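PDB 3BB7: interpain A from Prevotella intermedia, which probably acts as a cysteine protease of the C10 family, here in its zymogen form, which matures by autocatalytic cleavage. Local coordinates for residues L4-L7 against Y13-F16; D59-N64 against D297-G302; T92-Q97 against A183-H188; V150-D155 against C189-E194; F242-L245 against P250-Y253. The protein carries 1 engineered substitution. One frame throughout, in Å; residues are numbered along the deposited sequence. Where two conformers were deposited one is given.

Interaction 1: residues L4-L7 against Y13-F16; sequences LREL and YTVF
Glu6 and Phe16 face each other as an antiparallel non-hydrogen-bonded pair, with their CA atoms 4.5 Å apart. The axes of 4-7 and 14-16 come within 4.7 Å and run at 130° to each other, a strongly twisted antiparallel pair. Next to that pair the backbone bond from Leu7 N to Val15 O is 2.8 Å long and nearly straight (167° at the hydrogen). Phe16 CA adds a CA-H...O contact of 3.4 Å to Arg5 O. Leu7 has a helical psi, and Val15 is also backbone-bonded to Lys8, a pattern consistent with a classic beta bulge.

Phe16 carries most of the side-chain contact. Its CG stands beside the backbone N and anti to the carbonyl carbon (chi1 -79°), which lays the ring along the 4-7 backbone. CD2 and CE2 border the CA and CB of Glu6, while the carbonyl carbon of Arg5 lies near the ring plane at the edge. Leu4 crosses Phe16 at about a right angle and touches it with a methyl, CD2 being 3.7 Å from Phe16 CB. On one face of the ring, offset toward the rim, sits Thr14 CG2, 3.4 Å above the plane. The same methyl meets Glu6 CG at 3.7 Å, so the aliphatic part of the glutamate extends the apolar patch.

The two segments belong to the hairpin 4-9/14-18 at the border of the long antiparallel sheet, within the Spi inhibitor-like part of the chain. Strand 4-9 is outermost; strand 23-26 flanks 14-18 on its other side and brings Ile26 to Phe16, while Phe43 packs against Leu7 and Val15.

Interaction 2: residues D59-N64 against D297-G302; sequences DEVITN and DLLNPG
Val61, on the helix 49-68 of the propeptide-like part, packs against an inverse gamma turn centred on Leu299, in the loop that leads from strand 292-294 to strand 312-315. The contact joins the Spi inhibitor-like region to the peptidase, and the side chain of Leu299 lies about 9 Å from that of His267, the predicted proton acceptor of the active site.

Val61 meets the turn with both branches. With chi1 at -58°, CG1 is anti to the carbonyl carbon while CG2 takes the place between N and C, and the fork opens onto the carbonyl oxygen of Leu298: CG1 and CG2 are each 3.7 Å from Leu298 O. That same oxygen accepts the weak turn-closing bond from Asn300 N, 3.0 Å away. Leu299 crosses the valine at about a right angle; its CD2 rests 4.0 Å from Val61 CG2 and 4.1 Å from Val61 CG1.

An inverse gamma turn puts a sharp kink in the chain over three residues, and Leu298 and Leu299, at the kink, both pack on helix 49-68. Leu299 also touches Trp53, Trp54 and Ala57, and Leu298 reaches Ile58 as well as Leu36 of strand 35-39. Leu298 CD1 adds a looser approach of 4.4 Å to Val61 CG2. Polar ties between helix and loop come from Glu60, the residue before the valine: its two carboxylate oxygens accept the backbone N-H groups of Phe307 and Thr308.

Interaction 3: residues T92-Q97 against A183-H188; sequences TTWGQQ and ATLMLH
Leu185 is the first residue of 183-188 to touch the loop 92-97, at the outer rim of the Trp94 indole. Its CG is anti to the backbone N (chi1 179°), and CD2 lies near the plane of the ring, 4.1 Å from Trp94 CZ3. The two side chains cross at about a right angle, so the leucine methyl butts against the benzo edge and covers neither face.

Met186 follows with the larger share of the contact. Its chain leaves CA beside the backbone N and bends at chi2 (-75°), then runs on extended through the sulfur, bringing CE to both the indole and the carbonyl oxygen of Gly95. CE approaches Trp94 CE3 obliquely at 3.8 Å, lies 4.0 Å from Trp94 CB and comes 3.6 Å from Gly95 O. Leu187 and His188, next along the helix, turn to strand 150-154.

On the loop side, Thr92 CG2 sits over one face of the indole, 3.3 Å above the plane and offset toward the rim. Tyr100 and Tyr170 also meet the Trp94 ring. Helix 116-128 begins at the engineered Ala116, the predicted nucleophile position, and Gln96 packs on Ala116 itself.

Across the two segments no hydrogen bond forms: the buried contact is van der Waals packing of two methyls against the indole, and of one of them also against a carbonyl oxygen. The indole N-H and the Gly95 carbonyl have hydrogen-bond partners in other parts of the peptidase, Lys167 O and Thr119 OG1, so Trp94 is held by both packing and hydrogen bonding, and the contact with 183-188 supplies only packing.

Interaction 4: residues V150-D155 against C189-E194; sequences VAISAD and CGVASE
Val191 is turned so that CG1 is anti to its backbone N (chi1 170°) and CG2 lies beside that N, which aims the two methyls at different residues of strand 150-154. CG1 goes to Ala154, whose CB is 4.0 Å away. The other methyl goes to Ile152: Val191 CG2 lies 3.7 Å from Ile152 O and 3.9 Å from Ile152 CG2. On the strand side, Ile152 has its own CG2 anti to the backbone N (chi1 -62° for the other branch), so this methyl faces the valine while the longer branch leads off from it. Ile152 also packs on Pro105 and Tyr197.

The strand is half of a two-stranded antiparallel sheet with 138-142, and alternation along it puts Ile152 and Ala154 on the face that covers the end of helix 176-192; Ser153, between them, points away and bonds through OG to Thr139. His138 of the partner strand touches Val191 as well.

Just past the valine the helix closes with a Schellman motif. Glu194, at positive phi, is its C-prime residue: Glu194 N reaches Val191 O at 3.1 Å, and Met195 N bonds to Gly190 O. Ser193 OG gives a 2.9 Å hydrogen bond to Cys189 O, approaching almost along the carbonyl direction and adding a side-chain donor to the last turn. The carboxylate of Glu194 returns to the small sheet, where its OE2 is hydrogen-bonded to His138 NE2.

Interaction 5: residues F242-L245 against P250-Y253; sequences FSEL and PLIY
Apolar packing is led by Leu245 and Leu251. Their side chains meet obliquely, branch against branch, with Leu245 CD2 3.7 Å from Leu251 CD1 and 3.9 Å from Leu251 CG. The other methyl of Leu245 goes to the backbone of Pro250, CD1 lying 4.0 Å from Pro250 CA. Leu251 holds its CG beside the backbone N (chi1 -60°), which sends both of its methyls at the helix.

A second kind of contact uses the aliphatic part of an acid. Glu244 crosses Leu251 at about a right angle, and its CB and CG stand 3.9 Å and 4.0 Å from Leu251 CD2. The chain then bends at chi2 (-74°) and carries the carboxylate off the leucine to His249, where OE1 is hydrogen-bonded to ND1 in the short link between helix and strand.

The backbone of 251-253 is bonded into the sheet: Leu251 and Tyr253 pair with strand 267-274, and Ile252 pairs with Val314 of strand 312-315. Leu251 turns to helix 234-246, whereas Ile252, next along the strand, touches Thr121 and Val124 of helix 116-128.

No hydrogen bond spans the two segments. Cohesion rests on close-packed methyls and methylenes; the carboxylate of Glu244 bends away from the leucines, and its hydrogen bond to His249 probably helps to offset its charge.

Overall arrangement
Along the chain interaction 1 comes first, in the inhibitor-like part. Interaction 2 then joins residues 233 positions apart, and the stretch between them holds interactions 3, 4 and 5. Interactions 1 and 5 both reach the ten-stranded antiparallel sheet, which runs from the propeptide hairpin into the peptidase; their centres are 29 Å apart. Interactions 3 and 4 share helix 176-192, with centres 13 Å apart, and touch where Leu187 and His188 meet Ile152 and Ala154. They lie across the chain's centre from interaction 2, about 31 and 35 Å away between centres. Interaction 2 thus ties the propeptide-like helix to the peptidase, whose own packing the last three contacts sample.

Interaction 1: residues L4-L7 against Y13-F16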
# COMPACT_ATOMS: atom_id res chain seq x y z
N LEU A 4 1.42 1.19 -28.67
CA LEU A 4 1.07 2.05 -27.55
C LEU A 4 0.07 3.11 -27.99
O LEU A 4 0.22 3.71 -29.07
CB LEU A 4 2.33 2.67 -26.92
CG LEU A 4 3.07 1.83 -25.87
CD1 LEU A 4 3.73 0.59 -26.45
CD2 LEU A 4 4.10 2.67 -25.17
N ARG A 5 -0.96 3.32 -27.17
CA ARG A 5 -2.04 4.26 -27.46
C ARG A 5 -2.13 5.26 -26.32
O ARG A 5 -2.42 4.88 -25.19
CB ARG A 5 -3.37 3.52 -27.60
CG ARG A 5 -3.36 2.36 -28.61
CD ARG A 5 -3.43 2.88 -30.03
NE ARG A 5 -3.69 1.83 -31.03
CZ ARG A 5 -2.82 1.44 -31.96
NH1 ARG A 5 -3.16 0.49 -32.83
NH2 ARG A 5 -1.61 2.00 -32.04
N GLU A 6 -1.91 6.54 -26.61
CA GLU A 6 -1.94 7.56 -25.57
C GLU A 6 -3.32 7.65 -24.91
O GLU A 6 -4.32 7.86 -25.60
CB GLU A 6 -1.54 8.92 -26.15
CG GLU A 6 -1.44 10.03 -25.12
CD GLU A 6 -1.31 11.40 -25.74
OE1 GLU A 6 -0.70 11.52 -26.83
OE2 GLU A 6 -1.83 12.37 -25.12
N LEU A 7 -3.36 7.50 -23.59
CA LEU A 7 -4.60 7.62 -22.83
C LEU A 7 -4.69 8.94 -22.07
O LEU A 7 -5.74 9.60 -22.06
CB LEU A 7 -4.74 6.45 -21.85
CG LEU A 7 -4.86 5.07 -22.49
CD1 LEU A 7 -4.92 3.95 -21.44
CD2 LEU A 7 -6.08 5.04 -23.41
N TYR A 13 4.80 12.88 -17.64
CA TYR A 13 4.53 11.47 -17.94
C TYR A 13 3.32 11.31 -18.83
O TYR A 13 2.46 12.20 -18.89
CB TYR A 13 4.35 10.62 -16.67
CG TYR A 13 3.15 11.01 -15.83
CD1 TYR A 13 1.85 10.60 -16.19
CD2 TYR A 13 3.30 11.81 -14.69
CE1 TYR A 13 0.74 10.98 -15.45
CE2 TYR A 13 2.18 12.19 -13.93
CZ TYR A 13 0.90 11.78 -14.32
OH TYR A 13 -0.18 12.17 -13.57
N THR A 14 3.25 10.16 -19.49
CA THR A 14 2.15 9.83 -20.39
C THR A 14 1.75 8.40 -20.03
O THR A 14 2.63 7.54 -19.81
CB THR A 14 2.61 9.89 -21.86
OG1 THR A 14 3.11 11.20 -22.15
CG2 THR A 14 1.46 9.61 -22.83
N VAL A 15 0.44 8.17 -19.92
CA VAL A 15 -0.08 6.82 -19.72
C VAL A 15 -0.42 6.30 -21.11
O VAL A 15 -1.20 6.92 -21.86
CB VAL A 15 -1.32 6.83 -18.78
CG1 VAL A 15 -1.98 5.48 -18.75
CG2 VAL A 15 -0.91 7.29 -17.38
N PHE A 16 0.17 5.17 -21.48
CA PHE A 16 -0.11 4.59 -22.78
C PHE A 16 -0.76 3.23 -22.60
O PHE A 16 -0.22 2.40 -21.86
CB PHE A 16 1.18 4.33 -23.55
CG PHE A 16 1.80 5.55 -24.20
CD1 PHE A 16 2.89 6.17 -23.62
CD2 PHE A 16 1.35 6.01 -25.43
CE1 PHE A 16 3.51 7.27 -24.23
CE2 PHE A 16 1.97 7.13 -26.05
CZ PHE A 16 3.04 7.75 -25.44

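Interaction 2: residues D59-N64 against D297-G302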
# COMPACT_ATOMS: atom_id res chain seq x y z
N ASP A 59 6.00 13.14 -10.77
CA ASP A 59 6.05 14.49 -11.34
C ASP A 59 7.05 15.37 -10.58
O ASP A 59 7.86 16.04 -11.21
CB ASP A 59 4.64 15.11 -11.37
CG ASP A 59 4.66 16.52 -11.89
OD1 ASP A 59 4.70 17.44 -11.04
OD2 ASP A 59 4.65 16.71 -13.13
N GLU A 60 7.02 15.33 -9.24
CA GLU A 60 7.92 16.11 -8.40
C GLU A 60 9.37 15.74 -8.65
O GLU A 60 10.23 16.61 -8.82
CB GLU A 60 7.54 15.86 -6.94
CG GLU A 60 8.31 16.67 -5.92
CD GLU A 60 7.87 16.31 -4.52
OE1 GLU A 60 7.07 17.08 -3.91
OE2 GLU A 60 8.31 15.25 -4.04
N VAL A 61 9.68 14.44 -8.68
CA VAL A 61 11.11 14.09 -8.85
C VAL A 61 11.65 14.37 -10.23
O VAL A 61 12.82 14.77 -10.37
CB VAL A 61 11.46 12.63 -8.41
CG1 VAL A 61 11.09 12.43 -6.94
CG2 VAL A 61 10.84 11.56 -9.28
N ILE A 62 10.82 14.18 -11.24
CA ILE A 62 11.25 14.47 -12.58
C ILE A 62 11.51 15.99 -12.72
O ILE A 62 12.55 16.41 -13.27
CB ILE A 62 10.27 13.93 -13.66
CG1 ILE A 62 10.27 12.40 -13.64
CG2 ILE A 62 10.68 14.44 -15.06
CD1 ILE A 62 9.27 11.73 -14.57
N THR A 63 10.58 16.82 -12.25
CA THR A 63 10.79 18.25 -12.36
C THR A 63 12.02 18.69 -11.54
O THR A 63 12.80 19.53 -12.00
CB THR A 63 9.53 19.06 -12.02
OG1 THR A 63 9.16 18.85 -10.67
CG2 THR A 63 8.38 18.62 -12.93
N ASN A 64 12.22 18.09 -10.37
CA ASN A 64 13.37 18.47 -9.58
C ASN A 64 14.69 18.03 -10.25
O ASN A 64 15.67 18.78 -10.24
CB ASN A 64 13.29 17.83 -8.20
CG ASN A 64 14.51 18.12 -7.32
OD1 ASN A 64 15.43 17.29 -7.21
ND2 ASN A 64 14.53 19.30 -6.70
N ASP A 297 12.74 3.53 -6.73
CA ASP A 297 14.14 3.90 -6.47
C ASP A 297 14.40 5.39 -6.66
O ASP A 297 15.08 6.03 -5.85
CB ASP A 297 15.12 3.05 -7.30
CG ASP A 297 14.81 3.02 -8.80
OD1 ASP A 297 13.82 3.64 -9.28
OD2 ASP A 297 15.58 2.35 -9.53
N LEU A 298 13.80 5.95 -7.70
CA LEU A 298 14.02 7.36 -8.03
C LEU A 298 13.22 8.33 -7.15
O LEU A 298 13.33 9.55 -7.34
CB LEU A 298 13.70 7.60 -9.51
CG LEU A 298 12.51 6.91 -10.16
CD1 LEU A 298 11.21 7.13 -9.45
CD2 LEU A 298 12.39 7.35 -11.64
N LEU A 299 12.45 7.83 -6.19
CA LEU A 299 11.66 8.74 -5.32
C LEU A 299 12.48 9.19 -4.09
O LEU A 299 12.10 8.93 -2.95
CB LEU A 299 10.31 8.11 -4.89
CG LEU A 299 9.40 7.71 -6.06
CD1 LEU A 299 8.14 7.10 -5.53
CD2 LEU A 299 9.08 8.90 -6.94
N ASN A 300 13.61 9.87 -4.33
CA ASN A 300 14.43 10.35 -3.19
C ASN A 300 13.61 11.38 -2.41
O ASN A 300 12.98 12.24 -3.01
CB ASN A 300 15.72 11.01 -3.72
CG ASN A 300 16.64 11.49 -2.61
OD1 ASN A 300 17.38 10.71 -2.01
ND2 ASN A 300 16.57 12.77 -2.32
N PRO A 301 13.57 11.27 -1.08
CA PRO A 301 12.85 12.23 -0.25
C PRO A 301 13.34 13.65 -0.49
O PRO A 301 14.54 13.88 -0.61
CB PRO A 301 13.20 11.76 1.18
CG PRO A 301 13.40 10.34 1.04
CD PRO A 301 14.09 10.14 -0.29
N GLY A 302 12.41 14.60 -0.58
CA GLY A 302 12.80 16.04 -0.65
C GLY A 302 12.76 16.68 0.73
O GLY A 302 13.04 16.01 1.74

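Interaction 3: residues T92-Q97 against A183-H188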
# COMPACT_ATOMS: atom_id res chain seq x y z
N THR A 92 -4.57 -11.28 -3.26
CA THR A 92 -5.78 -10.54 -2.96
C THR A 92 -5.82 -9.22 -3.74
O THR A 92 -4.78 -8.67 -4.13
CB THR A 92 -5.86 -10.23 -1.46
OG1 THR A 92 -4.63 -9.63 -1.03
CG2 THR A 92 -6.13 -11.48 -0.67
N THR A 93 -7.02 -8.71 -3.96
CA THR A 93 -7.21 -7.41 -4.56
C THR A 93 -8.19 -6.61 -3.71
O THR A 93 -9.27 -6.23 -4.15
CB THR A 93 -7.70 -7.51 -6.03
OG1 THR A 93 -8.77 -8.45 -6.12
CG2 THR A 93 -6.55 -7.95 -6.92
N TRP A 94 -7.80 -6.37 -2.47
CA TRP A 94 -8.73 -5.76 -1.52
C TRP A 94 -8.84 -4.25 -1.64
O TRP A 94 -8.04 -3.62 -2.36
CB TRP A 94 -8.37 -6.21 -0.10
CG TRP A 94 -8.60 -7.70 0.10
CD1 TRP A 94 -9.21 -8.56 -0.77
CD2 TRP A 94 -8.27 -8.47 1.26
NE1 TRP A 94 -9.30 -9.83 -0.22
CE2 TRP A 94 -8.71 -9.80 1.01
CE3 TRP A 94 -7.60 -8.18 2.47
CZ2 TRP A 94 -8.50 -10.84 1.93
CZ3 TRP A 94 -7.42 -9.21 3.40
CH2 TRP A 94 -7.87 -10.53 3.11
N GLY A 95 -9.83 -3.67 -0.98
CA GLY A 95 -10.08 -2.25 -1.06
C GLY A 95 -10.57 -1.71 0.28
O GLY A 95 -10.29 -2.32 1.34
N GLN A 96 -11.29 -0.59 0.25
CA GLN A 96 -11.64 0.11 1.49
C GLN A 96 -13.15 0.25 1.72
O GLN A 96 -13.57 0.71 2.80
CB GLN A 96 -11.06 1.53 1.48
CG GLN A 96 -9.54 1.60 1.47
CD GLN A 96 -9.05 3.00 1.78
OE1 GLN A 96 -9.60 3.68 2.64
NE2 GLN A 96 -7.97 3.43 1.08
N GLN A 97 -13.96 -0.11 0.73
CA GLN A 97 -15.42 0.01 0.86
C GLN A 97 -16.11 -1.35 1.03
O GLN A 97 -15.52 -2.24 1.67
CB GLN A 97 -16.00 0.92 -0.23
CG GLN A 97 -15.39 2.30 -0.14
CD GLN A 97 -16.04 3.29 -1.03
OE1 GLN A 97 -15.67 3.42 -2.20
NE2 GLN A 97 -17.00 4.02 -0.49
N ALA A 183 -14.03 -8.29 6.85
CA ALA A 183 -14.43 -7.05 7.52
C ALA A 183 -13.89 -7.00 8.95
O ALA A 183 -13.54 -5.93 9.42
CB ALA A 183 -15.93 -6.93 7.54
N THR A 184 -13.86 -8.15 9.64
CA THR A 184 -13.31 -8.21 10.99
C THR A 184 -11.83 -7.85 10.95
O THR A 184 -11.38 -7.04 11.76
CB THR A 184 -13.51 -9.62 11.56
OG1 THR A 184 -14.92 -9.88 11.67
CG2 THR A 184 -12.84 -9.75 12.92
N LEU A 185 -11.08 -8.46 10.03
CA LEU A 185 -9.65 -8.19 9.89
C LEU A 185 -9.38 -6.71 9.58
O LEU A 185 -8.51 -6.08 10.19
CB LEU A 185 -9.05 -9.12 8.83
CG LEU A 185 -7.55 -8.94 8.56
CD1 LEU A 185 -6.71 -9.27 9.84
CD2 LEU A 185 -7.10 -9.81 7.41
N MET A 186 -10.16 -6.13 8.65
CA MET A 186 -10.02 -4.71 8.29
C MET A 186 -10.26 -3.81 9.49
O MET A 186 -9.48 -2.90 9.74
CB MET A 186 -11.04 -4.34 7.21
CG MET A 186 -10.73 -4.91 5.85
SD MET A 186 -9.39 -4.00 5.06
CE MET A 186 -9.21 -4.95 3.55
N LEU A 187 -11.33 -4.09 10.25
CA LEU A 187 -11.66 -3.27 11.41
C LEU A 187 -10.53 -3.37 12.43
O LEU A 187 -10.05 -2.38 12.95
CB LEU A 187 -12.97 -3.76 12.01
CG LEU A 187 -13.24 -3.40 13.47
CD1 LEU A 187 -13.58 -1.99 13.49
CD2 LEU A 187 -14.38 -4.24 14.02
N HIS A 188 -10.05 -4.59 12.67
CA HIS A 188 -9.01 -4.78 13.68
C HIS A 188 -7.71 -4.11 13.27
O HIS A 188 -7.04 -3.48 14.12
CB HIS A 188 -8.83 -6.26 13.95
CG HIS A 188 -9.94 -6.84 14.75
ND1 HIS A 188 -9.75 -7.90 15.61
CD2 HIS A 188 -11.25 -6.49 14.86
CE1 HIS A 188 -10.90 -8.21 16.19
NE2 HIS A 188 -11.82 -7.36 15.78

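Interaction 4: residues V150-D155 against C189-E194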
# COMPACT_ATOMS: atom_id res chain seq x y z
N VAL A 150 -18.49 8.18 18.77
CA VAL A 150 -18.97 6.80 18.54
C VAL A 150 -17.80 5.84 18.69
O VAL A 150 -16.77 5.99 18.00
CB VAL A 150 -19.65 6.66 17.13
CG1 VAL A 150 -19.94 5.21 16.80
CG2 VAL A 150 -20.92 7.45 17.07
N ALA A 151 -17.95 4.81 19.54
CA ALA A 151 -16.87 3.85 19.79
C ALA A 151 -16.75 2.85 18.67
O ALA A 151 -17.74 2.26 18.25
CB ALA A 151 -17.12 3.10 21.13
N ILE A 152 -15.52 2.64 18.23
CA ILE A 152 -15.22 1.60 17.25
C ILE A 152 -14.17 0.71 17.93
O ILE A 152 -13.04 1.13 18.15
CB ILE A 152 -14.67 2.21 15.95
CG1 ILE A 152 -15.74 3.13 15.30
CG2 ILE A 152 -14.20 1.09 15.00
CD1 ILE A 152 -15.16 4.09 14.26
N SER A 153 -14.57 -0.52 18.28
CA SER A 153 -13.77 -1.37 19.17
C SER A 153 -13.36 -2.67 18.50
O SER A 153 -14.07 -3.18 17.63
CB SER A 153 -14.58 -1.69 20.42
OG SER A 153 -14.91 -0.48 21.09
N ALA A 154 -12.23 -3.22 18.95
CA ALA A 154 -11.78 -4.52 18.51
C ALA A 154 -11.34 -5.34 19.73
O ALA A 154 -10.53 -4.86 20.54
CB ALA A 154 -10.61 -4.32 17.59
N ASP A 155 -11.89 -6.54 19.86
CA ASP A 155 -11.44 -7.47 20.91
C ASP A 155 -10.51 -8.48 20.27
O ASP A 155 -10.91 -9.60 19.91
CB ASP A 155 -12.65 -8.16 21.54
CG ASP A 155 -12.25 -9.09 22.67
OD1 ASP A 155 -11.02 -9.21 22.96
OD2 ASP A 155 -13.17 -9.73 23.25
N CYS A 189 -7.37 -4.18 11.98
CA CYS A 189 -6.14 -3.51 11.51
C CYS A 189 -6.26 -2.00 11.68
O CYS A 189 -5.25 -1.34 12.02
CB CYS A 189 -5.86 -3.85 10.05
SG CYS A 189 -5.29 -5.56 9.84
N GLY A 190 -7.45 -1.45 11.41
CA GLY A 190 -7.64 -0.00 11.62
C GLY A 190 -7.53 0.39 13.10
O GLY A 190 -6.81 1.34 13.46
N VAL A 191 -8.29 -0.29 13.96
CA VAL A 191 -8.27 0.06 15.39
C VAL A 191 -6.84 -0.08 15.95
O VAL A 191 -6.36 0.77 16.70
CB VAL A 191 -9.26 -0.82 16.17
CG1 VAL A 191 -9.06 -0.64 17.68
CG2 VAL A 191 -10.70 -0.46 15.74
N ALA A 192 -6.14 -1.16 15.57
CA ALA A 192 -4.73 -1.36 15.99
C ALA A 192 -3.81 -0.22 15.56
O ALA A 192 -2.83 0.08 16.26
CB ALA A 192 -4.21 -2.65 15.47
N SER A 193 -4.14 0.43 14.45
CA SER A 193 -3.33 1.50 13.88
C SER A 193 -3.77 2.87 14.32
O SER A 193 -3.29 3.88 13.79
CB SER A 193 -3.37 1.40 12.36
OG SER A 193 -2.78 0.17 11.93
N GLU A 194 -4.68 2.92 15.32
CA GLU A 194 -5.24 4.21 15.80
C GLU A 194 -5.87 5.02 14.66
O GLU A 194 -5.71 6.26 14.58
CB GLU A 194 -4.18 5.03 16.53
CG GLU A 194 -4.72 6.03 17.53
CD GLU A 194 -5.46 5.39 18.71
OE1 GLU A 194 -6.20 6.13 19.39
OE2 GLU A 194 -5.28 4.18 18.94

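Interaction 5: residues F242-L245 against P250-Y253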
# COMPACT_ATOMS: atom_id res chain seq x y z
N PHE A 242 14.84 -5.04 -1.32
CA PHE A 242 15.26 -6.31 -1.96
C PHE A 242 15.49 -7.43 -0.97
O PHE A 242 15.12 -8.58 -1.22
CB PHE A 242 16.49 -6.13 -2.84
CG PHE A 242 16.34 -5.08 -3.91
CD1 PHE A 242 15.15 -4.94 -4.64
CD2 PHE A 242 17.43 -4.26 -4.20
CE1 PHE A 242 15.06 -3.96 -5.66
CE2 PHE A 242 17.37 -3.29 -5.21
CZ PHE A 242 16.18 -3.14 -5.95
N SER A 243 16.13 -7.11 0.15
CA SER A 243 16.40 -8.12 1.16
C SER A 243 15.10 -8.68 1.77
O SER A 243 14.97 -9.92 1.97
CB SER A 243 17.40 -7.61 2.21
OG SER A 243 16.85 -6.57 2.98
N GLU A 244 14.14 -7.80 2.06
CA GLU A 244 12.92 -8.28 2.68
C GLU A 244 12.12 -9.13 1.69
O GLU A 244 11.60 -10.17 2.04
CB GLU A 244 12.08 -7.11 3.17
CG GLU A 244 12.65 -6.45 4.39
CD GLU A 244 12.49 -7.25 5.64
OE1 GLU A 244 11.73 -8.25 5.68
OE2 GLU A 244 13.13 -6.85 6.64
N LEU A 245 12.04 -8.69 0.44
CA LEU A 245 11.26 -9.47 -0.53
C LEU A 245 11.93 -10.79 -0.88
O LEU A 245 11.23 -11.80 -1.11
CB LEU A 245 10.89 -8.63 -1.77
CG LEU A 245 9.59 -7.77 -1.61
CD1 LEU A 245 8.32 -8.65 -1.43
CD2 LEU A 245 9.68 -6.80 -0.47
N PRO A 250 6.31 -9.44 2.22
CA PRO A 250 5.71 -8.25 1.61
C PRO A 250 5.73 -7.12 2.63
O PRO A 250 5.68 -7.38 3.86
CB PRO A 250 4.27 -8.67 1.33
CG PRO A 250 4.23 -10.18 1.44
CD PRO A 250 5.37 -10.56 2.37
N LEU A 251 5.84 -5.89 2.13
CA LEU A 251 6.03 -4.70 2.97
C LEU A 251 4.85 -3.74 2.95
O LEU A 251 4.41 -3.35 1.89
CB LEU A 251 7.28 -3.92 2.53
CG LEU A 251 8.59 -4.72 2.61
CD1 LEU A 251 9.70 -3.96 1.94
CD2 LEU A 251 8.95 -4.97 4.04
N ILE A 252 4.37 -3.35 4.13
CA ILE A 252 3.38 -2.28 4.23
C ILE A 252 4.15 -0.97 4.00
O ILE A 252 5.19 -0.73 4.64
CB ILE A 252 2.79 -2.29 5.66
CG1 ILE A 252 2.09 -3.64 5.93
CG2 ILE A 252 1.85 -1.09 5.89
CD1 ILE A 252 1.78 -3.91 7.41
N TYR A 253 3.68 -0.12 3.09
CA TYR A 253 4.45 1.05 2.67
C TYR A 253 3.48 2.23 2.50
O TYR A 253 2.37 2.06 2.00
CB TYR A 253 5.09 0.72 1.32
CG TYR A 253 6.26 1.59 0.86
CD1 TYR A 253 7.56 1.12 0.95
CD2 TYR A 253 6.05 2.87 0.33
CE1 TYR A 253 8.63 1.87 0.49
CE2 TYR A 253 7.12 3.65 -0.14
CZ TYR A 253 8.42 3.14 -0.04
OH TYR A 253 9.48 3.89 -0.52